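Local coordinates for protein acyl-coenzyme A oxidase 3 (Yarrowia lipolytica, PDB 5YS9) that oxidises acyl-CoA to (2E)-enoyl-CoA with FAD as cofactor and oxygen as electron acceptor, releasing hydrogen peroxide in peroxisomal fatty acid beta-oxidation, at residues M41-H46 / S573-V578; A369-I374 / Y567-A572; I374-T379 / V399-L404; K505-L510 / L585-T590. All coordinates share one frame; numbering follows the deposited sequence.

Contact 1: residues M41-H46 / S573-V578; sequences MTEFLH and SAKADV
Phe-44 reaches the start of the 573-578 loop with one side of its ring, CD1 lying 4.0 Å from Ala-574 CB in an oblique approach. Ser-573 OG comes in at the ring edge, near its plane, 3.4 Å from Phe-44 CE1; that hydroxyl is bonded to the backbone oxygen of Arg-569, so the ring packs against an oxygen already paired. CG anti to the backbone N (chi1 177°) carries the ring out to Ser-573 and Ala-574. One turn earlier, Met-41 bends its thioether so that CE comes 4.1 Å from Val-578 CB, while Val-578 CG1 rests 3.7 Å from Met-41 N. Charge is added by Lys-575, whose extended chain brings NZ within 3.1 Å of Glu-43 OE2, a salt bridge using the syn lone pair. With an alanine here in place of Glu-43, the Lys-575 ammonium would probably lose its close carboxylate, the pair with Asp-40 being long and weak. The contact joins helix 38-46 to the connection between helices 547-573 and 579-596; Leu-582 of the latter touches Met-41, Phe-44 and Ala-574, and helix 349-385 covers Met-41 and Phe-44 through Tyr-363 and Met-367.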
loop_
_atom_site.group_PDB
_atom_site.type_symbol
_atom_site.label_atom_id
_atom_site.label_comp_id
_atom_site.label_asym_id
_atom_site.label_seq_id
_atom_site.Cartn_x
_atom_site.Cartn_y
_atom_site.Cartn_z
ATOM N N MET A 41 9.581 -0.789 -30.200
ATOM C CA MET A 41 9.674 -0.806 -28.750
ATOM C C MET A 41 8.859 -1.987 -28.160
ATOM O O MET A 41 9.303 -2.649 -27.234
ATOM C CB MET A 41 9.210 0.548 -28.197
ATOM C CG MET A 41 9.569 0.803 -26.748
ATOM S SD MET A 41 11.341 0.720 -26.530
ATOM C CE MET A 41 11.777 2.455 -26.519
ATOM N N THR A 42 7.704 -2.276 -28.749
ATOM C CA THR A 42 6.898 -3.410 -28.379
ATOM C C THR A 42 7.623 -4.727 -28.662
ATOM O O THR A 42 7.537 -5.659 -27.839
ATOM C CB THR A 42 5.536 -3.392 -29.097
ATOM O OG1 THR A 42 4.972 -2.080 -28.996
ATOM C CG2 THR A 42 4.611 -4.358 -28.476
ATOM N N GLU A 43 8.339 -4.806 -29.791
ATOM C CA GLU A 43 9.224 -5.988 -30.091
ATOM C C GLU A 43 10.361 -6.200 -29.079
ATOM O O GLU A 43 10.638 -7.338 -28.667
ATOM C CB GLU A 43 9.805 -5.931 -31.515
ATOM C CG GLU A 43 8.873 -6.517 -32.575
ATOM C CD GLU A 43 9.270 -6.148 -33.985
ATOM O OE1 GLU A 43 8.346 -6.011 -34.829
ATOM O OE2 GLU A 43 10.494 -5.977 -34.222
ATOM N N PHE A 44 11.000 -5.119 -28.650
ATOM C CA PHE A 44 11.966 -5.255 -27.583
ATOM C C PHE A 44 11.349 -5.797 -26.270
ATOM O O PHE A 44 11.924 -6.655 -25.645
ATOM C CB PHE A 44 12.688 -3.934 -27.329
ATOM C CG PHE A 44 13.657 -4.001 -26.180
ATOM C CD1 PHE A 44 14.820 -4.730 -26.296
ATOM C CD2 PHE A 44 13.359 -3.406 -24.957
ATOM C CE1 PHE A 44 15.697 -4.814 -25.234
ATOM C CE2 PHE A 44 14.236 -3.484 -23.899
ATOM C CZ PHE A 44 15.411 -4.193 -24.039
ATOM N N LEU A 45 10.195 -5.279 -25.847
ATOM C CA LEU A 45 9.577 -5.732 -24.587
ATOM C C LEU A 45 9.203 -7.189 -24.604
ATOM O O LEU A 45 9.355 -7.872 -23.597
ATOM C CB LEU A 45 8.354 -4.895 -24.236
ATOM C CG LEU A 45 8.694 -3.497 -23.765
ATOM C CD1 LEU A 45 7.483 -2.583 -23.825
ATOM C CD2 LEU A 45 9.263 -3.545 -22.362
ATOM N N HIS A 46 8.717 -7.668 -25.739
ATOM C CA HIS A 46 8.209 -9.033 -25.821
ATOM C C HIS A 46 9.109 -9.977 -26.636
ATOM O O HIS A 46 8.670 -11.068 -26.983
ATOM C CB HIS A 46 6.816 -8.982 -26.405
ATOM C CG HIS A 46 5.845 -8.302 -25.515
ATOM N ND1 HIS A 46 5.451 -8.848 -24.309
ATOM C CD2 HIS A 46 5.201 -7.113 -25.630
ATOM C CE1 HIS A 46 4.563 -8.050 -23.748
ATOM N NE2 HIS A 46 4.416 -6.982 -24.515
ATOM N N SER A 573 19.499 -7.381 -27.883
ATOM C CA SER A 573 18.273 -7.516 -28.707
ATOM C C SER A 573 17.588 -6.243 -29.224
ATOM O O SER A 573 16.636 -6.336 -29.976
ATOM C CB SER A 573 17.231 -8.317 -27.927
ATOM O OG SER A 573 16.782 -7.557 -26.823
ATOM N N ALA A 574 18.065 -5.072 -28.841
ATOM C CA ALA A 574 17.428 -3.819 -29.237
ATOM C C ALA A 574 17.851 -3.316 -30.637
ATOM O O ALA A 574 19.044 -3.023 -30.901
ATOM C CB ALA A 574 17.730 -2.758 -28.186
ATOM N N LYS A 575 16.864 -3.167 -31.519
ATOM C CA LYS A 575 17.075 -2.521 -32.818
ATOM C C LYS A 575 17.601 -1.092 -32.652
ATOM O O LYS A 575 17.351 -0.438 -31.636
ATOM C CB LYS A 575 15.783 -2.498 -33.625
ATOM C CG LYS A 575 15.406 -3.830 -34.193
ATOM C CD LYS A 575 14.077 -3.710 -34.882
ATOM C CE LYS A 575 13.758 -5.025 -35.559
ATOM N NZ LYS A 575 12.477 -4.964 -36.321
ATOM N N ALA A 576 18.298 -0.617 -33.676
ATOM C CA ALA A 576 19.048 0.623 -33.593
ATOM C C ALA A 576 18.151 1.818 -33.319
ATOM O O ALA A 576 18.598 2.718 -32.603
ATOM C CB ALA A 576 19.878 0.859 -34.873
ATOM N N ASP A 577 16.931 1.841 -33.884
ATOM C CA ASP A 577 16.054 3.035 -33.788
ATOM C C ASP A 577 15.443 3.274 -32.381
ATOM O O ASP A 577 15.116 4.427 -32.017
ATOM C CB ASP A 577 14.995 3.121 -34.911
ATOM C CG ASP A 577 14.126 1.885 -35.037
ATOM O OD1 ASP A 577 13.907 1.140 -34.059
ATOM O OD2 ASP A 577 13.643 1.661 -36.162
ATOM N N VAL A 578 15.378 2.212 -31.579
ATOM C CA VAL A 578 14.914 2.320 -30.209
ATOM C C VAL A 578 16.045 2.376 -29.202
ATOM O O VAL A 578 15.833 2.895 -28.111
ATOM C CB VAL A 578 13.923 1.198 -29.831
ATOM C CG1 VAL A 578 12.562 1.464 -30.464
ATOM C CG2 VAL A 578 14.429 -0.191 -30.209
#

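Contact 2: residues A369-I374 / Y567-A572; sequences ADQSQI and YERINA
Asp-370 OD2 and Arg-569 NH2 are joined through one water, which donates to the carboxylate oxygen and accepts from the guanidinium, with its oxygen 3.1 Å from NH2. The water lies in the guanidinium plane, at its edge. Asp-370 OD2 is 5.0 Å from Arg-569 NE, so the two charged groups are not in contact, and the hydrogen-bonded link between them runs through the water; Asp-370 also forms a salt bridge through OD1 with Lys-366. Ile-374 covers one guanidinium face: its CD1 sits 3.5 Å above the plane, over the centre, and 3.6 Å from Arg-569 CZ. The bend at chi2 (-66°) lays Arg-569 CD 4.1 Å from Gln-371 CB, and a second bend at chi3 (-41°) turns the guanidinium face to Ile-374. A leucine in place of Arg-569 would probably leave the water without its donor and Ile-374 without the flat surface it rests on. The two helix segments pass at 10.3 Å between axes with an angle of 76°, nearly perpendicular. Such steep crossing joins helix 349-385 of the C-alpha1 bundle to helix 547-573 of the C-terminal acyl-CoA oxidase domain, the two-part all-helical C-terminal half that marks the acyl-CoA oxidase fold.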
loop_
_atom_site.group_PDB
_atom_site.type_symbol
_atom_site.label_atom_id
_atom_site.label_comp_id
_atom_site.label_asym_id
_atom_site.label_seq_id
_atom_site.Cartn_x
_atom_site.Cartn_y
_atom_site.Cartn_z
ATOM N N ALA A 369 12.906 -10.853 -16.112
ATOM C CA ALA A 369 12.177 -12.058 -16.467
ATOM C C ALA A 369 12.709 -12.753 -17.717
ATOM O O ALA A 369 12.732 -13.971 -17.769
ATOM C CB ALA A 369 10.693 -11.739 -16.662
ATOM N N ASP A 370 13.037 -11.974 -18.734
ATOM C CA ASP A 370 13.508 -12.483 -20.024
ATOM C C ASP A 370 14.911 -13.014 -19.862
ATOM O O ASP A 370 15.174 -14.124 -20.275
ATOM C CB ASP A 370 13.466 -11.396 -21.115
ATOM C CG ASP A 370 12.025 -11.068 -21.612
ATOM O OD1 ASP A 370 11.022 -11.660 -21.144
ATOM O OD2 ASP A 370 11.880 -10.197 -22.497
ATOM N N GLN A 371 15.808 -12.236 -19.238
ATOM C CA GLN A 371 17.175 -12.667 -18.985
ATOM C C GLN A 371 17.226 -13.958 -18.178
ATOM O O GLN A 371 18.087 -14.831 -18.417
ATOM C CB GLN A 371 17.948 -11.569 -18.288
ATOM C CG GLN A 371 19.440 -11.850 -17.976
ATOM C CD GLN A 371 20.402 -11.632 -19.155
ATOM O OE1 GLN A 371 21.431 -10.975 -18.984
ATOM N NE2 GLN A 371 20.080 -12.172 -20.346
ATOM N N SER A 372 16.310 -14.106 -17.228
ATOM C CA SER A 372 16.269 -15.314 -16.403
ATOM C C SER A 372 15.813 -16.540 -17.166
ATOM O O SER A 372 16.354 -17.641 -16.957
ATOM C CB SER A 372 15.371 -15.129 -15.200
ATOM O OG SER A 372 15.983 -14.273 -14.285
ATOM N N GLN A 373 14.791 -16.367 -18.005
ATOM C CA GLN A 373 14.259 -17.471 -18.817
ATOM C C GLN A 373 15.291 -17.913 -19.871
ATOM O O GLN A 373 15.432 -19.105 -20.135
ATOM C CB GLN A 373 12.912 -17.101 -19.464
ATOM C CG GLN A 373 12.235 -18.197 -20.301
ATOM C CD GLN A 373 11.853 -19.482 -19.527
ATOM O OE1 GLN A 373 11.409 -19.452 -18.363
ATOM N NE2 GLN A 373 12.001 -20.624 -20.200
ATOM N N ILE A 374 15.997 -16.947 -20.446
ATOM C CA ILE A 374 17.040 -17.196 -21.432
ATOM C C ILE A 374 18.259 -17.852 -20.767
ATOM O O ILE A 374 18.702 -18.879 -21.239
ATOM C CB ILE A 374 17.460 -15.902 -22.176
ATOM C CG1 ILE A 374 16.283 -15.305 -22.987
ATOM C CG2 ILE A 374 18.648 -16.167 -23.099
ATOM C CD1 ILE A 374 16.404 -13.803 -23.203
ATOM N N TYR A 567 20.620 -3.598 -19.206
ATOM C CA TYR A 567 21.708 -3.299 -20.175
ATOM C C TYR A 567 22.048 -4.464 -21.120
ATOM O O TYR A 567 22.129 -4.274 -22.343
ATOM C CB TYR A 567 22.944 -2.806 -19.423
ATOM C CG TYR A 567 22.783 -1.411 -18.829
ATOM C CD1 TYR A 567 22.372 -0.337 -19.616
ATOM C CD2 TYR A 567 23.063 -1.149 -17.472
ATOM C CE1 TYR A 567 22.245 0.948 -19.085
ATOM C CE2 TYR A 567 22.943 0.144 -16.931
ATOM C CZ TYR A 567 22.526 1.178 -17.747
ATOM O OH TYR A 567 22.425 2.455 -17.257
ATOM N N GLU A 568 22.160 -5.670 -20.549
ATOM C CA GLU A 568 22.460 -6.894 -21.323
ATOM C C GLU A 568 21.440 -7.157 -22.400
ATOM O O GLU A 568 21.793 -7.587 -23.493
ATOM C CB GLU A 568 22.598 -8.156 -20.423
ATOM C CG GLU A 568 24.030 -8.696 -20.252
ATOM C CD GLU A 568 24.455 -8.986 -18.795
ATOM O OE1 GLU A 568 25.352 -8.249 -18.299
ATOM O OE2 GLU A 568 23.922 -9.939 -18.148
ATOM N N ARG A 569 20.170 -6.923 -22.097
ATOM C CA ARG A 569 19.081 -7.215 -23.046
ATOM C C ARG A 569 19.019 -6.147 -24.134
ATOM O O ARG A 569 18.658 -6.450 -25.263
ATOM C CB ARG A 569 17.701 -7.335 -22.340
ATOM C CG ARG A 569 17.502 -8.520 -21.376
ATOM C CD ARG A 569 17.509 -9.921 -22.004
ATOM N NE ARG A 569 16.788 -10.001 -23.277
ATOM C CZ ARG A 569 17.249 -10.542 -24.411
ATOM N NH1 ARG A 569 18.446 -11.122 -24.491
ATOM N NH2 ARG A 569 16.478 -10.516 -25.489
ATOM N N ILE A 570 19.369 -4.908 -23.788
ATOM C CA ILE A 570 19.471 -3.805 -24.767
ATOM C C ILE A 570 20.588 -4.103 -25.769
ATOM O O ILE A 570 20.359 -4.066 -26.975
ATOM C CB ILE A 570 19.710 -2.428 -24.082
ATOM C CG1 ILE A 570 18.469 -2.006 -23.271
ATOM C CG2 ILE A 570 20.026 -1.362 -25.125
ATOM C CD1 ILE A 570 18.683 -0.901 -22.238
ATOM N N ASN A 571 21.784 -4.378 -25.245
ATOM C CA ASN A 571 22.930 -4.735 -26.056
ATOM C C ASN A 571 22.574 -5.939 -26.918
ATOM O O ASN A 571 22.792 -5.909 -28.102
ATOM C CB ASN A 571 24.150 -5.047 -25.190
ATOM C CG ASN A 571 25.407 -5.327 -26.026
ATOM O OD1 ASN A 571 25.988 -6.435 -25.984
ATOM N ND2 ASN A 571 25.834 -4.322 -26.804
ATOM N N ALA A 572 21.959 -6.964 -26.344
ATOM C CA ALA A 572 21.690 -8.198 -27.091
ATOM C C ALA A 572 20.585 -8.114 -28.134
ATOM O O ALA A 572 20.707 -8.752 -29.159
ATOM C CB ALA A 572 21.373 -9.343 -26.136
HETATM O O HOH W 1 13.949 -9.003 -24.468
#

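Contact 3: residues I374-T379 / V399-L404; sequences IQYDQT and VDLKEL
Segments 374-379 and 399-404 run nearly antiparallel, their N-to-C directions 155° apart and their axes 10.1 Å from each other at closest approach, with Thr-379 and Leu-401 having the nearest CA atoms. Leu-401 supplies the central apolar group. Its CD1 methyl is flanked by Thr-379 CG2 at 3.7 Å and by Tyr-376 CD1 at 3.8 Å, so one methyl serves two residues of the facing helix. The approach to the tyrosine is oblique to the ring and meets its CD1-CE1 side. Thr-379 divides its two branches between two tasks. With OG1 beside the backbone N (chi1 -64°), the hydroxyl turns back along its own helix and donates to Gln-375 O at 2.9 Å, while CG2, anti to that N, is the branch that meets Leu-401. Gln-375 O thus accepts twice, from Thr-379 OG1 and Thr-379 N, which arrive from opposite faces of its plane. The methyl also reaches Asp-400, with 4.2 Å between Thr-379 CG2 and Asp-400 CB. One turn along, Leu-404 CD2 lies 3.6 Å from Gln-375 OE1, the two side chains crossing at about a right angle. These segments belong to helices 349-385 and 391-428, consecutive helices forming an antiparallel hairpin within the C-alpha1 domain; Arg-354 and Gln-428, near the far ends of the two, line the FAD pocket. Across the contact, methyls meet methyl, ring, aliphatic carbon and, at Gln-375, an amide oxygen. This is consistent with van der Waals fit holding the helices here, the Thr-379 hydroxyl turning back along its own helix and the Asp-400 carboxylate bonding to Ser-484 N.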
loop_
_atom_site.group_PDB
_atom_site.type_symbol
_atom_site.label_atom_id
_atom_site.label_comp_id
_atom_site.label_asym_id
_atom_site.label_seq_id
_atom_site.Cartn_x
_atom_site.Cartn_y
_atom_site.Cartn_z
ATOM N N ILE A 374 15.997 -16.947 -20.446
ATOM C CA ILE A 374 17.040 -17.196 -21.432
ATOM C C ILE A 374 18.259 -17.852 -20.767
ATOM O O ILE A 374 18.702 -18.879 -21.239
ATOM C CB ILE A 374 17.460 -15.902 -22.176
ATOM C CG1 ILE A 374 16.283 -15.305 -22.987
ATOM C CG2 ILE A 374 18.648 -16.167 -23.099
ATOM C CD1 ILE A 374 16.404 -13.803 -23.203
ATOM N N GLN A 375 18.766 -17.310 -19.656
ATOM C CA GLN A 375 19.893 -17.971 -18.970
ATOM C C GLN A 375 19.518 -19.402 -18.558
ATOM O O GLN A 375 20.277 -20.340 -18.818
ATOM C CB GLN A 375 20.446 -17.162 -17.798
ATOM C CG GLN A 375 21.575 -16.241 -18.228
ATOM C CD GLN A 375 21.895 -15.171 -17.198
ATOM O OE1 GLN A 375 21.865 -15.421 -15.988
ATOM N NE2 GLN A 375 22.192 -13.968 -17.670
ATOM N N TYR A 376 18.328 -19.576 -17.988
ATOM C CA TYR A 376 17.831 -20.912 -17.725
ATOM C C TYR A 376 17.801 -21.820 -18.982
ATOM O O TYR A 376 18.203 -22.966 -18.894
ATOM C CB TYR A 376 16.465 -20.871 -17.039
ATOM C CG TYR A 376 15.844 -22.243 -16.887
ATOM C CD1 TYR A 376 16.196 -23.083 -15.829
ATOM C CD2 TYR A 376 14.940 -22.726 -17.836
ATOM C CE1 TYR A 376 15.637 -24.353 -15.711
ATOM C CE2 TYR A 376 14.380 -23.990 -17.734
ATOM C CZ TYR A 376 14.724 -24.800 -16.674
ATOM O OH TYR A 376 14.165 -26.058 -16.584
ATOM N N ASP A 377 17.334 -21.330 -20.134
ATOM C CA ASP A 377 17.260 -22.176 -21.352
ATOM C C ASP A 377 18.646 -22.596 -21.878
ATOM O O ASP A 377 18.844 -23.765 -22.189
ATOM C CB ASP A 377 16.408 -21.536 -22.472
ATOM C CG ASP A 377 14.919 -21.442 -22.099
ATOM O OD1 ASP A 377 14.460 -22.114 -21.156
ATOM O OD2 ASP A 377 14.192 -20.673 -22.728
ATOM N N GLN A 378 19.601 -21.671 -21.922
ATOM C CA GLN A 378 20.959 -21.989 -22.417
ATOM C C GLN A 378 21.672 -22.964 -21.447
ATOM O O GLN A 378 22.476 -23.794 -21.875
ATOM C CB GLN A 378 21.847 -20.737 -22.731
ATOM C CG GLN A 378 21.470 -19.447 -22.045
ATOM C CD GLN A 378 22.122 -18.191 -22.592
ATOM O OE1 GLN A 378 21.979 -17.884 -23.783
ATOM N NE2 GLN A 378 22.751 -17.393 -21.696
ATOM N N THR A 379 21.346 -22.874 -20.156
ATOM C CA THR A 379 21.954 -23.703 -19.142
ATOM C C THR A 379 21.377 -25.114 -19.191
ATOM O O THR A 379 22.109 -26.068 -18.986
ATOM C CB THR A 379 21.814 -23.033 -17.767
ATOM O OG1 THR A 379 22.553 -21.819 -17.804
ATOM C CG2 THR A 379 22.362 -23.882 -16.653
ATOM N N VAL A 399 26.131 -25.196 -10.930
ATOM C CA VAL A 399 26.154 -23.999 -10.082
ATOM C C VAL A 399 25.521 -22.801 -10.786
ATOM O O VAL A 399 25.000 -21.913 -10.121
ATOM C CB VAL A 399 27.548 -23.557 -9.567
ATOM C CG1 VAL A 399 28.087 -24.538 -8.549
ATOM C CG2 VAL A 399 28.504 -23.334 -10.720
ATOM N N ASP A 400 25.614 -22.751 -12.114
ATOM C CA ASP A 400 24.892 -21.738 -12.874
ATOM C C ASP A 400 23.400 -21.899 -12.610
ATOM O O ASP A 400 22.736 -20.947 -12.217
ATOM C CB ASP A 400 25.236 -21.804 -14.366
ATOM C CG ASP A 400 26.602 -21.177 -14.683
ATOM O OD1 ASP A 400 27.275 -20.760 -13.718
ATOM O OD2 ASP A 400 26.992 -21.087 -15.879
ATOM N N LEU A 401 22.907 -23.122 -12.749
ATOM C CA LEU A 401 21.538 -23.434 -12.380
ATOM C C LEU A 401 21.213 -23.168 -10.878
ATOM O O LEU A 401 20.197 -22.524 -10.555
ATOM C CB LEU A 401 21.189 -24.875 -12.767
ATOM C CG LEU A 401 19.696 -25.030 -13.089
ATOM C CD1 LEU A 401 19.468 -24.497 -14.500
ATOM C CD2 LEU A 401 19.180 -26.467 -12.936
ATOM N N LYS A 402 22.057 -23.639 -9.969
ATOM C CA LYS A 402 21.829 -23.351 -8.551
ATOM C C LYS A 402 21.683 -21.820 -8.332
ATOM O O LYS A 402 20.738 -21.387 -7.684
ATOM C CB LYS A 402 22.900 -23.985 -7.632
ATOM C CG LYS A 402 22.725 -25.493 -7.364
ATOM C CD LYS A 402 21.779 -25.780 -6.187
ATOM C CE LYS A 402 21.526 -27.269 -5.936
ATOM N NZ LYS A 402 20.367 -27.785 -6.726
ATOM N N GLU A 403 22.566 -21.006 -8.910
ATOM C CA GLU A 403 22.577 -19.580 -8.603
ATOM C C GLU A 403 21.422 -18.836 -9.264
ATOM O O GLU A 403 20.909 -17.871 -8.708
ATOM C CB GLU A 403 23.938 -18.943 -8.902
ATOM C CG GLU A 403 25.110 -19.508 -8.078
ATOM C CD GLU A 403 25.101 -19.189 -6.579
ATOM O OE1 GLU A 403 24.177 -18.509 -6.069
ATOM O OE2 GLU A 403 26.051 -19.647 -5.897
ATOM N N LEU A 404 21.002 -19.343 -10.424
ATOM C CA LEU A 404 19.708 -19.003 -11.033
ATOM C C LEU A 404 18.511 -19.253 -10.099
ATOM O O LEU A 404 17.761 -18.328 -9.963
ATOM C CB LEU A 404 19.494 -19.673 -12.386
ATOM C CG LEU A 404 19.565 -18.803 -13.648
ATOM C CD1 LEU A 404 18.350 -17.899 -13.784
ATOM C CD2 LEU A 404 20.836 -17.966 -13.700
#

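Contact 4: residues K505-L510 / L585-T590; sequences KDPKVL and LANLFT
The polar link across the contact is one hydrogen bond, from Asn-587 ND2 to Lys-505 O at 3.2 Å. It is bent, with an N-H...O angle of 142°, and the donor is tilted 32° from the carbonyl plane. The amide of Asn-587 is engaged at both ends: OD1 is hydrogen-bonded to Tyr-567 OH and ND2 also to Tyr-622 OH, which fixes its rotation and satisfies a buried polar group. Two further polar bonds stay within their own segments. Asp-506 is the N-cap of helix 507-534, its OD1 taking the backbone N of Lys-508 at 2.8 Å from 47° above the carboxylate plane. Thr-590 OG1 turns back to Ala-586 O, 3.0 Å away, a carbonyl that also accepts from Thr-590 N. The capped first turn of one helix lies against the middle of another, helix 579-596, inside the helical bundle of the C-terminal acyl-CoA oxidase domain; Tyr-567 of helix 547-573 touches Pro-507, Ala-586 and Thr-590 and so packs against both. Among apolar interactions, Thr-590 CG2 meets Leu-510, 3.7 Å from its CB and 3.9 Å from its CD1. With OG1 beside the backbone N to reach Ala-586, the chirality of CB sets CG2 anti to that N, where it faces the leucine. Pro-507, in the first turn after the cap, brings CG within 4.1 Å of Asn-587 OD1, its ring crossing the amide side chain obliquely. Leu-510 is also covered by Leu-591 and Ile-594 of helix 579-596.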
loop_
_atom_site.group_PDB
_atom_site.type_symbol
_atom_site.label_atom_id
_atom_site.label_comp_id
_atom_site.label_asym_id
_atom_site.label_seq_id
_atom_site.Cartn_x
_atom_site.Cartn_y
_atom_site.Cartn_z
ATOM N N LYS A 505 27.463 8.646 -17.267
ATOM C CA LYS A 505 26.524 8.314 -18.325
ATOM C C LYS A 505 26.880 6.994 -19.000
ATOM O O LYS A 505 26.115 6.485 -19.825
ATOM C CB LYS A 505 26.452 9.446 -19.350
ATOM C CG LYS A 505 25.923 10.772 -18.799
ATOM C CD LYS A 505 26.177 11.961 -19.743
ATOM C CE LYS A 505 27.496 12.702 -19.467
ATOM N NZ LYS A 505 27.287 14.182 -19.369
ATOM N N ASP A 506 28.012 6.416 -18.632
ATOM C CA ASP A 506 28.484 5.192 -19.266
ATOM C C ASP A 506 27.878 3.990 -18.527
ATOM O O ASP A 506 28.210 3.735 -17.373
ATOM C CB ASP A 506 30.018 5.163 -19.176
ATOM C CG ASP A 506 30.670 3.960 -19.872
ATOM O OD1 ASP A 506 30.022 2.929 -20.207
ATOM O OD2 ASP A 506 31.903 4.068 -20.071
ATOM N N PRO A 507 27.048 3.198 -19.204
ATOM C CA PRO A 507 26.572 1.960 -18.583
ATOM C C PRO A 507 27.649 1.047 -17.951
ATOM O O PRO A 507 27.394 0.462 -16.891
ATOM C CB PRO A 507 25.855 1.243 -19.738
ATOM C CG PRO A 507 25.459 2.331 -20.664
ATOM C CD PRO A 507 26.590 3.307 -20.600
ATOM N N LYS A 508 28.838 0.943 -18.546
ATOM C CA LYS A 508 29.873 0.065 -17.979
ATOM C C LYS A 508 30.332 0.498 -16.601
ATOM O O LYS A 508 30.768 -0.331 -15.785
ATOM C CB LYS A 508 31.050 -0.141 -18.935
ATOM C CG LYS A 508 30.631 -0.929 -20.176
ATOM C CD LYS A 508 31.818 -1.615 -20.838
ATOM C CE LYS A 508 31.609 -1.776 -22.342
ATOM N NZ LYS A 508 32.019 -0.520 -23.043
ATOM N N VAL A 509 30.197 1.783 -16.328
ATOM C CA VAL A 509 30.675 2.358 -15.079
ATOM C C VAL A 509 29.639 2.110 -13.981
ATOM O O VAL A 509 29.946 1.572 -12.897
ATOM C CB VAL A 509 30.954 3.859 -15.279
ATOM C CG1 VAL A 509 31.309 4.536 -13.967
ATOM C CG2 VAL A 509 32.065 4.037 -16.331
ATOM N N LEU A 510 28.406 2.490 -14.301
ATOM C CA LEU A 510 27.253 2.274 -13.439
ATOM C C LEU A 510 27.073 0.765 -13.127
ATOM O O LEU A 510 26.738 0.399 -11.992
ATOM C CB LEU A 510 25.992 2.864 -14.080
ATOM C CG LEU A 510 25.964 4.335 -14.541
ATOM C CD1 LEU A 510 24.631 4.624 -15.218
ATOM C CD2 LEU A 510 26.217 5.316 -13.407
ATOM N N LEU A 585 16.156 5.262 -20.739
ATOM C CA LEU A 585 15.375 4.602 -19.685
ATOM C C LEU A 585 16.276 3.924 -18.675
ATOM O O LEU A 585 16.118 4.148 -17.470
ATOM C CB LEU A 585 14.431 3.519 -20.239
ATOM C CG LEU A 585 12.951 3.829 -20.437
ATOM C CD1 LEU A 585 12.195 2.511 -20.612
ATOM C CD2 LEU A 585 12.358 4.631 -19.279
ATOM N N ALA A 586 17.194 3.088 -19.193
ATOM C CA ALA A 586 18.108 2.274 -18.357
ATOM C C ALA A 586 18.976 3.145 -17.441
ATOM O O ALA A 586 19.088 2.892 -16.238
ATOM C CB ALA A 586 18.972 1.369 -19.222
ATOM N N ASN A 587 19.526 4.210 -18.000
ATOM C CA ASN A 587 20.329 5.161 -17.199
ATOM C C ASN A 587 19.547 5.809 -16.113
ATOM O O ASN A 587 20.076 5.969 -15.023
ATOM C CB ASN A 587 20.981 6.237 -18.070
ATOM C CG ASN A 587 22.177 5.712 -18.844
ATOM O OD1 ASN A 587 22.426 4.500 -18.922
ATOM N ND2 ASN A 587 22.938 6.627 -19.388
ATOM N N LEU A 588 18.285 6.154 -16.398
ATOM C CA LEU A 588 17.387 6.749 -15.380
ATOM C C LEU A 588 17.155 5.730 -14.286
ATOM O O LEU A 588 17.386 6.018 -13.116
ATOM C CB LEU A 588 16.062 7.217 -15.987
ATOM C CG LEU A 588 15.051 7.903 -15.056
ATOM C CD1 LEU A 588 15.648 9.041 -14.177
ATOM C CD2 LEU A 588 13.891 8.417 -15.887
ATOM N N PHE A 589 16.789 4.505 -14.667
ATOM C CA PHE A 589 16.637 3.458 -13.675
ATOM C C PHE A 589 17.870 3.402 -12.767
ATOM O O PHE A 589 17.767 3.512 -11.532
ATOM C CB PHE A 589 16.365 2.096 -14.331
ATOM C CG PHE A 589 16.274 0.976 -13.350
ATOM C CD1 PHE A 589 15.270 0.966 -12.382
ATOM C CD2 PHE A 589 17.228 -0.045 -13.337
ATOM C CE1 PHE A 589 15.214 -0.059 -11.427
ATOM C CE2 PHE A 589 17.156 -1.078 -12.401
ATOM C CZ PHE A 589 16.144 -1.089 -11.456
ATOM N N THR A 590 19.027 3.289 -13.399
ATOM C CA THR A 590 20.217 2.913 -12.716
ATOM C C THR A 590 20.728 4.067 -11.836
ATOM O O THR A 590 21.147 3.850 -10.677
ATOM C CB THR A 590 21.283 2.408 -13.716
ATOM O OG1 THR A 590 20.824 1.217 -14.383
ATOM C CG2 THR A 590 22.581 2.098 -13.002
#

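How the contacts relate
Contact 4 is the buried member of the set, contact 1 is partly buried, and contacts 2 and 3 lie at the surface. Contacts 2 and 3 share Ile-374 and helix 349-385, but the first joins C-alpha1 to the C-terminal domain with water and guanidinium, whereas the second is a mainly apolar contact between the two helices of a hairpin within C-alpha1. Only in contact 1 does a salt bridge run directly between the two segments, tying the N-terminal domain to the loop that follows helix 547-573; it touches contact 2 where Phe-44 CZ approaches Ile-570 CG1 to 3.8 Å. Contact 4, entirely C-terminal, relies on a bonded amide, and Tyr-567 of contact 2 probably hydrogen-bonds to it.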